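Local coordinates for precorrin-6Y C5,15-methyltransferase (Decarboxylating) (Geobacter metallireducens, PDB 3E05), which probably transfers methyl groups from S-adenosyl-L-methionine to precorrin-6Y during adenosylcobalamin biosynthesis, this chain being the C-terminal domain of the longer enzyme, at residues D[138-143]-D[153-158]; D[43-48]-D[126-131]; D[26-31]-D[187-192]; D[53-58]-D[67-72]. All coordinates share one frame; numbering follows the deposited sequence.

Interaction 1: residues D[138-143]-D[153-158]; sequences IVLNAV and EFLEDH
L155 packs against I138 and L140 in a small, buried, purely apolar contact, where helix 145-157 folds back over strand 137-142, the strand that leads into it. The two backbones are not close, with the CA atoms of I138 and L155 9.2 Å apart, so branched side chains of some length are needed on both sides. L155 meets both strand residues by splitting its fork. Its CD2 touches I138 CD1 at 3.9 Å, meeting at a slant, while its CD1 reaches L140 CD1 at 3.6 Å, a less certain touch because L140 has a second conformer. With CG of L155 opposite its own carbonyl carbon (chi1 -70°), the fork is carried out from the helix toward the sheet. I138 and L140 suit their places because alternate residues of a β-strand point to the same face. Helix 145-157 covers that face in the Rossmann-like fold of class I methyltransferases, where parallel strands are flanked by helices on both faces. Their intervening neighbour V139 turns the other way, to I189 and L36. The apolar layer continues from I138 to V128 of helix 121-131 and to I114, and from L155 to A192 of the adjacent antiparallel strand.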
loop_
_atom_site.group_PDB
_atom_site.type_symbol
_atom_site.label_atom_id
_atom_site.label_comp_id
_atom_site.label_asym_id
_atom_site.label_seq_id
_atom_site.Cartn_x
_atom_site.Cartn_y
_atom_site.Cartn_z
ATOM N N ILE D 138 4.351 -25.062 0.358
ATOM C CA ILE D 138 4.137 -24.511 1.698
ATOM C C ILE D 138 3.830 -23.015 1.574
ATOM O O ILE D 138 4.537 -22.292 0.868
ATOM C CB ILE D 138 5.372 -24.675 2.604
ATOM C CG1 ILE D 138 5.826 -26.144 2.671
ATOM C CG2 ILE D 138 5.107 -24.116 4.007
ATOM C CD1 ILE D 138 7.249 -26.303 3.162
ATOM N N VAL D 139 2.799 -22.565 2.272
ATOM C CA VAL D 139 2.459 -21.135 2.353
ATOM C C VAL D 139 2.373 -20.736 3.832
ATOM O O VAL D 139 1.901 -21.504 4.684
ATOM C CB VAL D 139 1.176 -20.810 1.552
ATOM C CG1 VAL D 139 0.740 -19.306 1.702
ATOM C CG2 VAL D 139 1.390 -21.157 0.071
ATOM N N LEU D 140 2.905 -19.558 4.139
ATOM C CA LEU D 140 2.799 -18.989 5.480
ATOM C C LEU D 140 2.375 -17.554 5.366
ATOM O O LEU D 140 2.796 -16.841 4.461
ATOM C CB LEU D 140 4.127 -19.001 6.241
ATOM C CG LEU D 140 5.016 -20.220 6.365
ATOM C CD1 LEU D 140 5.945 -20.269 5.185
ATOM C CD2 LEU D 140 5.803 -20.113 7.656
ATOM N N ASN D 141 1.523 -17.125 6.291
ATOM C CA ASN D 141 1.186 -15.703 6.388
ATOM C C ASN D 141 1.894 -15.101 7.597
ATOM O O ASN D 141 1.716 -15.551 8.740
ATOM C CB ASN D 141 -0.323 -15.475 6.486
ATOM C CG ASN D 141 -1.056 -15.677 5.148
ATOM O OD1 ASN D 141 -2.255 -15.459 5.082
ATOM N ND2 ASN D 141 -0.347 -16.055 4.101
ATOM N N ALA D 142 2.724 -14.099 7.347
ATOM C CA ALA D 142 3.494 -13.477 8.427
ATOM C C ALA D 142 3.060 -12.032 8.580
ATOM O O ALA D 142 2.923 -11.337 7.577
ATOM C CB ALA D 142 4.955 -13.545 8.114
ATOM N N VAL D 143 2.896 -11.563 9.817
ATOM C CA VAL D 143 2.601 -10.140 10.059
ATOM C C VAL D 143 3.712 -9.415 10.861
ATOM O O VAL D 143 3.775 -8.188 10.910
ATOM C CB VAL D 143 1.169 -9.949 10.668
ATOM C CG1 VAL D 143 1.127 -10.313 12.136
ATOM C CG2 VAL D 143 0.668 -8.521 10.475
ATOM N N GLU D 153 14.416 -17.558 5.996
ATOM C CA GLU D 153 15.706 -18.162 6.337
ATOM C C GLU D 153 15.646 -19.698 6.424
ATOM O O GLU D 153 16.481 -20.380 5.835
ATOM C CB GLU D 153 16.236 -17.567 7.647
ATOM C CG GLU D 153 17.647 -18.026 8.030
ATOM C CD GLU D 153 18.013 -17.713 9.474
ATOM O OE1 GLU D 153 17.602 -16.652 9.997
ATOM O OE2 GLU D 153 18.726 -18.534 10.088
ATOM N N PHE D 154 14.659 -20.227 7.140
ATOM C CA PHE D 154 14.519 -21.685 7.329
ATOM C C PHE D 154 14.130 -22.434 6.062
ATOM O O PHE D 154 14.645 -23.514 5.795
ATOM C CB PHE D 154 13.537 -22.025 8.454
ATOM C CG PHE D 154 13.872 -21.392 9.776
ATOM C CD1 PHE D 154 15.201 -21.203 10.170
ATOM C CD2 PHE D 154 12.853 -20.999 10.643
ATOM C CE1 PHE D 154 15.503 -20.606 11.388
ATOM C CE2 PHE D 154 13.146 -20.415 11.872
ATOM C CZ PHE D 154 14.476 -20.216 12.245
ATOM N N LEU D 155 13.221 -21.856 5.287
ATOM C CA LEU D 155 12.793 -22.450 4.024
ATOM C C LEU D 155 13.901 -22.440 2.972
ATOM O O LEU D 155 14.036 -23.390 2.200
ATOM C CB LEU D 155 11.546 -21.733 3.482
ATOM C CG LEU D 155 10.216 -21.922 4.229
ATOM C CD1 LEU D 155 9.271 -20.818 3.834
ATOM C CD2 LEU D 155 9.580 -23.294 3.984
ATOM N N GLU D 156 14.693 -21.372 2.941
ATOM C CA GLU D 156 15.841 -21.323 2.032
ATOM C C GLU D 156 16.974 -22.273 2.428
ATOM O O GLU D 156 17.700 -22.767 1.558
ATOM C CB GLU D 156 16.337 -19.897 1.856
ATOM C CG GLU D 156 15.413 -19.082 0.950
ATOM C CD GLU D 156 15.980 -17.737 0.582
ATOM O OE1 GLU D 156 16.859 -17.236 1.321
ATOM O OE2 GLU D 156 15.539 -17.183 -0.448
ATOM N N ASP D 157 17.102 -22.528 3.730
ATOM C CA ASP D 157 18.035 -23.525 4.265
ATOM C C ASP D 157 17.722 -24.934 3.782
ATOM O O ASP D 157 18.637 -25.753 3.615
ATOM C CB ASP D 157 18.014 -23.533 5.798
ATOM C CG ASP D 157 18.798 -22.393 6.405
ATOM O OD1 ASP D 157 19.476 -21.658 5.651
ATOM O OD2 ASP D 157 18.724 -22.233 7.646
ATOM N N HIS D 158 16.434 -25.215 3.570
ATOM C CA HIS D 158 15.980 -26.530 3.123
ATOM C C HIS D 158 15.878 -26.622 1.599
ATOM O O HIS D 158 15.328 -27.579 1.071
ATOM C CB HIS D 158 14.638 -26.893 3.770
ATOM C CG HIS D 158 14.710 -27.110 5.249
ATOM N ND1 HIS D 158 15.537 -28.050 5.828
ATOM C CD2 HIS D 158 14.033 -26.528 6.267
ATOM C CE1 HIS D 158 15.383 -28.020 7.139
ATOM N NE2 HIS D 158 14.475 -27.106 7.432
#

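Interaction 2: residues D[43-48]-D[126-131]; sequences VMWDIG and DAVDRR
W45 and I47 of strand 43-47, the first β-strand of the Rossmann-like methyltransferase fold, pack against V128 and R131 of helix 121-131, which runs antiparallel to the strand (178°) with the axes 12.1 Å apart. Large side chains fill so wide a spacing. V128 presents one methyl, CG2, to both strand residues: it lies 3.9 Å from I47 CD1 and 4.0 Å from W45 CZ3, at the edge of the indole. R131 meets the next atoms of the same rim, CH2 and CZ2. Its chain is bent at chi2 (-80°) and chi3, which turns the guanidinium back to the rim of the indole, NH1 coming 3.6 Å from W45 CH2. The ring and guanidinium planes are inclined by 66°, and the edge of the indole, at CZ2, lies against one face of the guanidinium. The charged group is therefore not stacked over the ring. Its nitrogens are gripped by other partners: NH2 by a salt bridge to D108 and by L106 O, NH1 by L103 O. The indole is likewise fixed by a bond from NE1 to P107 O. Cutting W45 back to an alanine would probably leave V128 CG2 and the face of the R131 guanidinium without their packing surface and P107 O without its indole N-H. V112 of strand 111-114, which lies beside strand 43-47 in the sheet, touches W45, I47 and V128 and so completes the layer beneath helix 121-131.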
loop_
_atom_site.group_PDB
_atom_site.type_symbol
_atom_site.label_atom_id
_atom_site.label_comp_id
_atom_site.label_asym_id
_atom_site.label_seq_id
_atom_site.Cartn_x
_atom_site.Cartn_y
_atom_site.Cartn_z
ATOM N N VAL D 43 -4.031 -33.692 0.037
ATOM C CA VAL D 43 -4.037 -33.601 1.481
ATOM C C VAL D 43 -3.350 -32.294 1.898
ATOM O O VAL D 43 -2.230 -32.020 1.470
ATOM C CB VAL D 43 -3.352 -34.823 2.154
ATOM C CG1 VAL D 43 -3.159 -34.602 3.672
ATOM C CG2 VAL D 43 -4.172 -36.096 1.900
ATOM N N MET D 44 -4.046 -31.511 2.721
ATOM C CA MET D 44 -3.546 -30.238 3.216
ATOM C C MET D 44 -3.463 -30.226 4.744
ATOM O O MET D 44 -4.388 -30.655 5.419
ATOM C CB MET D 44 -4.463 -29.115 2.719
ATOM C CG MET D 44 -4.110 -27.688 3.204
ATOM S SD MET D 44 -5.185 -26.466 2.404
ATOM C CE MET D 44 -5.390 -25.360 3.774
ATOM N N TRP D 45 -2.349 -29.733 5.288
ATOM C CA TRP D 45 -2.298 -29.373 6.708
ATOM C C TRP D 45 -2.493 -27.854 6.898
ATOM O O TRP D 45 -1.859 -27.066 6.192
ATOM C CB TRP D 45 -0.946 -29.746 7.313
ATOM C CG TRP D 45 -0.547 -31.210 7.294
ATOM C CD1 TRP D 45 -1.332 -32.293 6.985
ATOM C CD2 TRP D 45 0.732 -31.737 7.660
ATOM N NE1 TRP D 45 -0.600 -33.460 7.101
ATOM C CE2 TRP D 45 0.662 -33.148 7.534
ATOM C CE3 TRP D 45 1.935 -31.154 8.072
ATOM C CZ2 TRP D 45 1.755 -33.983 7.801
ATOM C CZ3 TRP D 45 3.031 -31.991 8.330
ATOM C CH2 TRP D 45 2.926 -33.384 8.199
ATOM N N ASP D 46 -3.354 -27.458 7.838
ATOM C CA ASP D 46 -3.511 -26.062 8.227
ATOM C C ASP D 46 -3.025 -25.963 9.682
ATOM O O ASP D 46 -3.763 -26.263 10.630
ATOM C CB ASP D 46 -4.974 -25.623 8.046
ATOM C CG ASP D 46 -5.265 -24.193 8.512
ATOM O OD1 ASP D 46 -4.373 -23.444 8.994
ATOM O OD2 ASP D 46 -6.444 -23.801 8.373
ATOM N N ILE D 47 -1.762 -25.560 9.834
ATOM C CA ILE D 47 -1.127 -25.441 11.146
ATOM C C ILE D 47 -1.376 -24.088 11.814
ATOM O O ILE D 47 -0.998 -23.036 11.274
ATOM C CB ILE D 47 0.376 -25.729 11.055
ATOM C CG1 ILE D 47 0.596 -27.147 10.509
ATOM C CG2 ILE D 47 1.055 -25.550 12.434
ATOM C CD1 ILE D 47 2.003 -27.427 10.060
ATOM N N GLY D 48 -2.015 -24.126 12.985
ATOM C CA GLY D 48 -2.432 -22.921 13.695
ATOM C C GLY D 48 -3.668 -22.374 13.015
ATOM O O GLY D 48 -3.677 -21.229 12.546
ATOM N N ASP D 126 10.951 -27.745 9.785
ATOM C CA ASP D 126 11.730 -28.986 9.726
ATOM C C ASP D 126 10.843 -30.217 9.600
ATOM O O ASP D 126 11.072 -31.054 8.725
ATOM C CB ASP D 126 12.628 -29.123 10.957
ATOM C CG ASP D 126 13.855 -28.248 10.880
ATOM O OD1 ASP D 126 14.838 -28.552 11.579
ATOM O OD2 ASP D 126 13.839 -27.250 10.127
ATOM N N ALA D 127 9.826 -30.296 10.461
ATOM C CA ALA D 127 8.883 -31.411 10.472
ATOM C C ALA D 127 8.069 -31.500 9.178
ATOM O O ALA D 127 7.918 -32.586 8.619
ATOM C CB ALA D 127 7.982 -31.328 11.683
ATOM N N VAL D 128 7.576 -30.353 8.698
ATOM C CA VAL D 128 6.861 -30.261 7.414
ATOM C C VAL D 128 7.724 -30.657 6.215
ATOM O O VAL D 128 7.256 -31.378 5.327
ATOM C CB VAL D 128 6.278 -28.822 7.173
ATOM C CG1 VAL D 128 5.836 -28.656 5.734
ATOM C CG2 VAL D 128 5.118 -28.563 8.095
ATOM N N ASP D 129 8.964 -30.170 6.191
ATOM C CA ASP D 129 9.921 -30.433 5.108
ATOM C C ASP D 129 10.197 -31.936 4.941
ATOM O O ASP D 129 10.254 -32.441 3.817
ATOM C CB ASP D 129 11.225 -29.664 5.365
ATOM C CG ASP D 129 12.362 -30.076 4.435
ATOM O OD1 ASP D 129 12.283 -29.804 3.214
ATOM O OD2 ASP D 129 13.356 -30.647 4.941
ATOM N N ARG D 130 10.333 -32.640 6.063
ATOM C CA ARG D 130 10.559 -34.089 6.057
ATOM C C ARG D 130 9.392 -34.858 5.449
ATOM O O ARG D 130 9.589 -35.853 4.744
ATOM C CB ARG D 130 10.870 -34.592 7.472
ATOM C CG ARG D 130 12.313 -34.345 7.860
ATOM C CD ARG D 130 12.485 -34.050 9.337
ATOM N NE ARG D 130 12.845 -35.249 10.118
ATOM C CZ ARG D 130 13.733 -35.259 11.124
ATOM N NH1 ARG D 130 13.986 -36.402 11.773
ATOM N NH2 ARG D 130 14.382 -34.137 11.477
ATOM N N ARG D 131 8.187 -34.365 5.700
ATOM C CA ARG D 131 6.964 -35.039 5.287
ATOM C C ARG D 131 6.424 -34.618 3.915
ATOM O O ARG D 131 5.633 -35.358 3.322
ATOM C CB ARG D 131 5.873 -34.819 6.338
ATOM C CG ARG D 131 6.237 -35.268 7.765
ATOM C CD ARG D 131 6.106 -36.779 7.995
ATOM N NE ARG D 131 4.842 -37.319 7.494
ATOM C CZ ARG D 131 3.681 -37.283 8.136
ATOM N NH1 ARG D 131 3.585 -36.738 9.340
ATOM N NH2 ARG D 131 2.605 -37.804 7.565
#

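Interaction 3: residues D[26-31]-D[187-192]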
loop_
_atom_site.group_PDB
_atom_site.type_symbol
_atom_site.label_atom_id
_atom_site.label_comp_id
_atom_site.label_asym_id
_atom_site.label_seq_id
_atom_site.Cartn_x
_atom_site.Cartn_y
_atom_site.Cartn_z
ATOM N N GLN D 26 -10.705 -11.855 4.465
ATOM C CA GLN D 26 -11.206 -12.433 3.218
ATOM C C GLN D 26 -10.328 -12.287 1.963
ATOM O O GLN D 26 -10.087 -13.274 1.265
ATOM C CB GLN D 26 -12.607 -11.874 2.966
ATOM C CG GLN D 26 -13.292 -12.368 1.723
ATOM C CD GLN D 26 -14.203 -11.312 1.160
ATOM O OE1 GLN D 26 -13.911 -10.720 0.131
ATOM N NE2 GLN D 26 -15.299 -11.040 1.858
ATOM N N GLU D 27 -9.862 -11.066 1.686
ATOM C CA GLU D 27 -9.011 -10.772 0.538
ATOM C C GLU D 27 -7.695 -11.543 0.562
ATOM O O GLU D 27 -7.344 -12.227 -0.422
ATOM C CB GLU D 27 -8.773 -9.265 0.438
ATOM C CG GLU D 27 -10.076 -8.434 0.292
ATOM C CD GLU D 27 -10.788 -8.131 1.612
ATOM O OE1 GLU D 27 -10.294 -8.473 2.723
ATOM O OE2 GLU D 27 -11.882 -7.549 1.529
ATOM N N VAL D 28 -7.007 -11.458 1.701
ATOM C CA VAL D 28 -5.742 -12.144 1.955
ATOM C C VAL D 28 -5.945 -13.677 1.932
ATOM O O VAL D 28 -5.116 -14.403 1.426
ATOM C CB VAL D 28 -5.106 -11.642 3.281
ATOM C CG1 VAL D 28 -4.099 -12.636 3.834
ATOM C CG2 VAL D 28 -4.436 -10.283 3.060
ATOM N N ARG D 29 -7.075 -14.136 2.446
ATOM C CA ARG D 29 -7.441 -15.548 2.378
ATOM C C ARG D 29 -7.477 -16.037 0.926
ATOM O O ARG D 29 -6.928 -17.061 0.622
ATOM C CB ARG D 29 -8.801 -15.771 3.043
ATOM C CG ARG D 29 -9.117 -17.221 3.384
ATOM C CD ARG D 29 -10.554 -17.326 3.902
ATOM N NE ARG D 29 -10.825 -16.391 4.993
ATOM C CZ ARG D 29 -11.963 -15.710 5.143
ATOM N NH1 ARG D 29 -12.954 -15.849 4.272
ATOM N NH2 ARG D 29 -12.115 -14.871 6.163
ATOM N N ALA D 30 -8.152 -15.294 0.054
ATOM C CA ALA D 30 -8.234 -15.629 -1.377
ATOM C C ALA D 30 -6.844 -15.714 -2.007
ATOM O O ALA D 30 -6.531 -16.696 -2.666
ATOM C CB ALA D 30 -9.089 -14.621 -2.118
ATOM N N VAL D 31 -5.998 -14.705 -1.766
ATOM C CA VAL D 31 -4.615 -14.728 -2.286
ATOM C C VAL D 31 -3.832 -15.939 -1.731
ATOM O O VAL D 31 -3.101 -16.603 -2.469
ATOM C CB VAL D 31 -3.840 -13.417 -1.935
ATOM C CG1 VAL D 31 -2.455 -13.418 -2.588
ATOM C CG2 VAL D 31 -4.628 -12.182 -2.383
ATOM N N VAL D 187 -0.076 -7.960 5.190
ATOM C CA VAL D 187 0.246 -9.368 5.413
ATOM C C VAL D 187 1.291 -9.812 4.406
ATOM O O VAL D 187 1.204 -9.528 3.206
ATOM C CB VAL D 187 -1.019 -10.318 5.373
ATOM C CG1 VAL D 187 -0.637 -11.764 5.712
ATOM C CG2 VAL D 187 -2.119 -9.848 6.329
ATOM N N TYR D 188 2.306 -10.509 4.903
ATOM C CA TYR D 188 3.319 -11.059 4.030
ATOM C C TYR D 188 2.968 -12.513 3.754
ATOM O O TYR D 188 2.987 -13.329 4.669
ATOM C CB TYR D 188 4.691 -10.983 4.717
ATOM C CG TYR D 188 5.182 -9.561 4.858
ATOM C CD1 TYR D 188 5.952 -8.979 3.845
ATOM C CD2 TYR D 188 4.842 -8.785 5.970
ATOM C CE1 TYR D 188 6.434 -7.658 3.968
ATOM C CE2 TYR D 188 5.282 -7.453 6.084
ATOM C CZ TYR D 188 6.084 -6.906 5.084
ATOM O OH TYR D 188 6.509 -5.594 5.186
ATOM N N ILE D 189 2.611 -12.801 2.502
ATOM C CA ILE D 189 2.284 -14.162 2.085
ATOM C C ILE D 189 3.535 -14.802 1.490
ATOM O O ILE D 189 4.010 -14.426 0.415
ATOM C CB ILE D 189 1.102 -14.177 1.089
ATOM C CG1 ILE D 189 -0.124 -13.533 1.756
ATOM C CG2 ILE D 189 0.823 -15.598 0.582
ATOM C CD1 ILE D 189 -1.263 -13.213 0.825
ATOM N N ILE D 190 4.047 -15.795 2.212
ATOM C CA ILE D 190 5.286 -16.482 1.841
ATOM C C ILE D 190 4.951 -17.831 1.208
ATOM O O ILE D 190 4.300 -18.654 1.844
ATOM C CB ILE D 190 6.170 -16.694 3.089
ATOM C CG1 ILE D 190 6.422 -15.359 3.791
ATOM C CG2 ILE D 190 7.487 -17.395 2.714
ATOM C CD1 ILE D 190 6.953 -15.470 5.201
ATOM N N THR D 191 5.385 -18.034 -0.034
ATOM C CA THR D 191 5.171 -19.273 -0.773
ATOM C C THR D 191 6.496 -19.968 -1.059
ATOM O O THR D 191 7.433 -19.358 -1.562
ATOM C CB THR D 191 4.380 -19.013 -2.060
ATOM O OG1 THR D 191 3.207 -18.261 -1.727
ATOM C CG2 THR D 191 3.949 -20.339 -2.727
ATOM N N ALA D 192 6.561 -21.257 -0.729
ATOM C CA ALA D 192 7.791 -22.024 -0.871
ATOM C C ALA D 192 7.513 -23.356 -1.545
ATOM O O ALA D 192 6.554 -24.050 -1.202
ATOM C CB ALA D 192 8.437 -22.231 0.474
#
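The helix segment 26-31 runs almost parallel to strand 187-192, their axes 13° apart in direction and 10.1 Å at closest approach, and the CA atoms of V28 and V187 come within 7.5 Å. Helix 26-35 here covers one face of the Rossmann-like methyltransferase sheet, over the antiparallel strand 180-193; the alternate residues Y188 and I190 turn to the opposite face and helix 145-157. Across the contact V28 and V187 oppose their forks in matched pairs: CG1 of V28 lies 4.0 Å from CG1 of V187, and CG2 of V28 is equally far from CG2 of V187. β-Branched residues suit this, since each brings two methyls close to its backbone. Replacing V28 by an alanine would probably open a gap against both V187 methyls and leave the end of I189 less firmly held. V31, one helical turn on, packs on V31 of a neighbouring subunit, so this helix lies between the sheet and a subunit interface. I189 extends to the helix between these two valines: with chi2 near 168° its chain is stretched, and the terminal CD1 lies 3.6 Å from V31 CG1 and 4.2 Å from V28 CG1.

Interaction 4: residues D[53-58]-D[67-72]; sequences SVSIEA and IFALER
S55 faces I67 and A69 within the β-α-β unit formed by strand 43-47, helix 53-61 and strand 66-71, at the start of the Rossmann-like fold. Helix and strand run antiparallel (173°) and very close, the axes 9.1 Å apart, a spacing that small residues such as S55, A58 and A69 permit. The serine hydroxyl is set by chi1 of -85°, which places OG beside the backbone N and over the strand. There it lies 3.4 Å from I67 CG2 and 3.6 Å from A69 CB. Its polar need is met elsewhere: OG is hydrogen-bonded to OD2 of D46, a residue of the neighbouring strand 43-47, so the buried hydroxyl has a polar partner and can still sit against two methyl groups. I67 divides its branches between two parts of the helix. Its CG2 goes to S55, while the longer arm is turned to chi2 of 103°, away from a staggered value, and runs toward A58. M44 touches both I67 and A58 and closes this layer from strand 43-47. Further along the strand, E71 OE1 is hydrogen-bonded to G50 N in the loop after strand 43-47, in the region where class I methyltransferases generally hold their cofactor. Back at the start of the strand, the methyl end of I67 rests against the helix backbone, its CD1 4.3 Å from A58 C.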
loop_
_atom_site.group_PDB
_atom_site.type_symbol
_atom_site.label_atom_id
_atom_site.label_comp_id
_atom_site.label_asym_id
_atom_site.label_seq_id
_atom_site.Cartn_x
_atom_site.Cartn_y
_atom_site.Cartn_z
ATOM N N SER D 53 -10.774 -20.505 8.781
ATOM C CA SER D 53 -11.340 -19.912 7.563
ATOM C C SER D 53 -10.601 -20.348 6.295
ATOM O O SER D 53 -11.225 -20.537 5.249
ATOM C CB SER D 53 -11.416 -18.383 7.664
ATOM O OG SER D 53 -10.128 -17.799 7.609
ATOM N N VAL D 54 -9.281 -20.515 6.393
ATOM C CA VAL D 54 -8.466 -21.010 5.280
ATOM C C VAL D 54 -8.849 -22.451 4.973
ATOM O O VAL D 54 -9.143 -22.779 3.827
ATOM C CB VAL D 54 -6.949 -20.901 5.566
ATOM C CG1 VAL D 54 -6.108 -21.427 4.381
ATOM C CG2 VAL D 54 -6.578 -19.430 5.903
ATOM N N SER D 55 -8.871 -23.287 6.009
ATOM C CA SER D 55 -9.294 -24.697 5.895
ATOM C C SER D 55 -10.669 -24.833 5.264
ATOM O O SER D 55 -10.873 -25.694 4.410
ATOM C CB SER D 55 -9.333 -25.343 7.277
ATOM O OG SER D 55 -8.059 -25.823 7.624
ATOM N N ILE D 56 -11.588 -23.963 5.667
ATOM C CA ILE D 56 -12.981 -24.052 5.221
ATOM C C ILE D 56 -13.141 -23.703 3.739
ATOM O O ILE D 56 -13.769 -24.445 2.985
ATOM C CB ILE D 56 -13.913 -23.222 6.126
ATOM C CG1 ILE D 56 -14.115 -23.950 7.461
ATOM C CG2 ILE D 56 -15.250 -22.938 5.464
ATOM C CD1 ILE D 56 -14.758 -23.091 8.518
ATOM N N GLU D 57 -12.556 -22.590 3.305
ATOM C CA GLU D 57 -12.584 -22.260 1.870
ATOM C C GLU D 57 -11.734 -23.203 0.987
ATOM O O GLU D 57 -12.128 -23.534 -0.133
ATOM C CB GLU D 57 -12.284 -20.763 1.642
ATOM C CG GLU D 57 -13.429 -19.866 2.122
ATOM C CD GLU D 57 -13.247 -18.415 1.775
ATOM O OE1 GLU D 57 -12.259 -18.077 1.091
ATOM O OE2 GLU D 57 -14.084 -17.598 2.199
ATOM N N ALA D 58 -10.605 -23.679 1.519
ATOM C CA ALA D 58 -9.815 -24.739 0.871
ATOM C C ALA D 58 -10.647 -26.002 0.613
ATOM O O ALA D 58 -10.508 -26.641 -0.437
ATOM C CB ALA D 58 -8.638 -25.105 1.716
ATOM N N ILE D 67 -8.417 -32.212 4.524
ATOM C CA ILE D 67 -7.778 -31.089 5.216
ATOM C C ILE D 67 -7.706 -31.349 6.716
ATOM O O ILE D 67 -8.687 -31.765 7.332
ATOM C CB ILE D 67 -8.505 -29.748 4.897
ATOM C CG1 ILE D 67 -8.397 -29.424 3.404
ATOM C CG2 ILE D 67 -7.941 -28.595 5.700
ATOM C CD1 ILE D 67 -9.630 -29.687 2.636
ATOM N N PHE D 68 -6.532 -31.115 7.295
ATOM C CA PHE D 68 -6.311 -31.321 8.719
ATOM C C PHE D 68 -5.911 -30.000 9.356
ATOM O O PHE D 68 -4.878 -29.421 9.005
ATOM C CB PHE D 68 -5.257 -32.411 8.936
ATOM C CG PHE D 68 -5.653 -33.738 8.341
ATOM C CD1 PHE D 68 -6.416 -34.642 9.082
ATOM C CD2 PHE D 68 -5.289 -34.072 7.036
ATOM C CE1 PHE D 68 -6.814 -35.861 8.534
ATOM C CE2 PHE D 68 -5.683 -35.284 6.480
ATOM C CZ PHE D 68 -6.449 -36.181 7.237
ATOM N N ALA D 69 -6.763 -29.537 10.263
ATOM C CA ALA D 69 -6.647 -28.231 10.896
ATOM C C ALA D 69 -6.190 -28.380 12.338
ATOM O O ALA D 69 -6.949 -28.855 13.202
ATOM C CB ALA D 69 -7.992 -27.507 10.828
ATOM N N LEU D 70 -4.943 -27.979 12.585
ATOM C CA LEU D 70 -4.308 -28.119 13.888
ATOM C C LEU D 70 -4.368 -26.826 14.684
ATOM O O LEU D 70 -3.978 -25.760 14.186
ATOM C CB LEU D 70 -2.855 -28.566 13.739
ATOM C CG LEU D 70 -2.612 -30.069 13.637
ATOM C CD1 LEU D 70 -2.858 -30.556 12.229
ATOM C CD2 LEU D 70 -1.188 -30.375 14.052
ATOM N N GLU D 71 -4.843 -26.925 15.925
ATOM C CA GLU D 71 -4.976 -25.762 16.798
ATOM C C GLU D 71 -4.766 -26.136 18.262
ATOM O O GLU D 71 -5.339 -27.115 18.745
ATOM C CB GLU D 71 -6.338 -25.092 16.581
ATOM C CG GLU D 71 -6.652 -23.875 17.471
ATOM C CD GLU D 71 -5.606 -22.779 17.371
ATOM O OE1 GLU D 71 -5.360 -22.270 16.263
ATOM O OE2 GLU D 71 -5.014 -22.434 18.413
ATOM N N ARG D 72 -3.927 -25.357 18.947
ATOM C CA ARG D 72 -3.579 -25.604 20.352
ATOM C C ARG D 72 -4.500 -24.900 21.365
ATOM O O ARG D 72 -4.719 -25.408 22.460
ATOM C CB ARG D 72 -2.102 -25.235 20.613
ATOM C CG ARG D 72 -1.803 -23.732 20.583
ATOM C CD ARG D 72 -0.317 -23.451 20.487
ATOM N NE ARG D 72 0.053 -22.126 20.985
ATOM C CZ ARG D 72 0.048 -21.012 20.256
ATOM N NH1 ARG D 72 -0.308 -21.039 18.975
ATOM N NH2 ARG D 72 0.406 -19.861 20.812
#

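How the interactions relate
From the N terminus, helix 26-35 opens interaction 3, which closes only with the last long strand, at 187-192, so its loop encloses all the others. Strand 43-47 then opens interaction 2. Inside that loop, interaction 4 opens at 53-58 and closes early, at 67-72. Interaction 2 closes at 126-131, and interaction 1 follows in series, joining 138-143 to 153-158. Nothing crosses. All four meet in one sheet: strands 43-47 and 66-71 are neighbours in it, linking interactions 2 and 4, while backbone bonds between strands 137-142 and 180-193 join interactions 1 and 3. A hydrogen bond between H158 NE2 and D126 OD2 connects interactions 1 and 2, and the R29-E57 salt bridge ties interaction 3 to interaction 4.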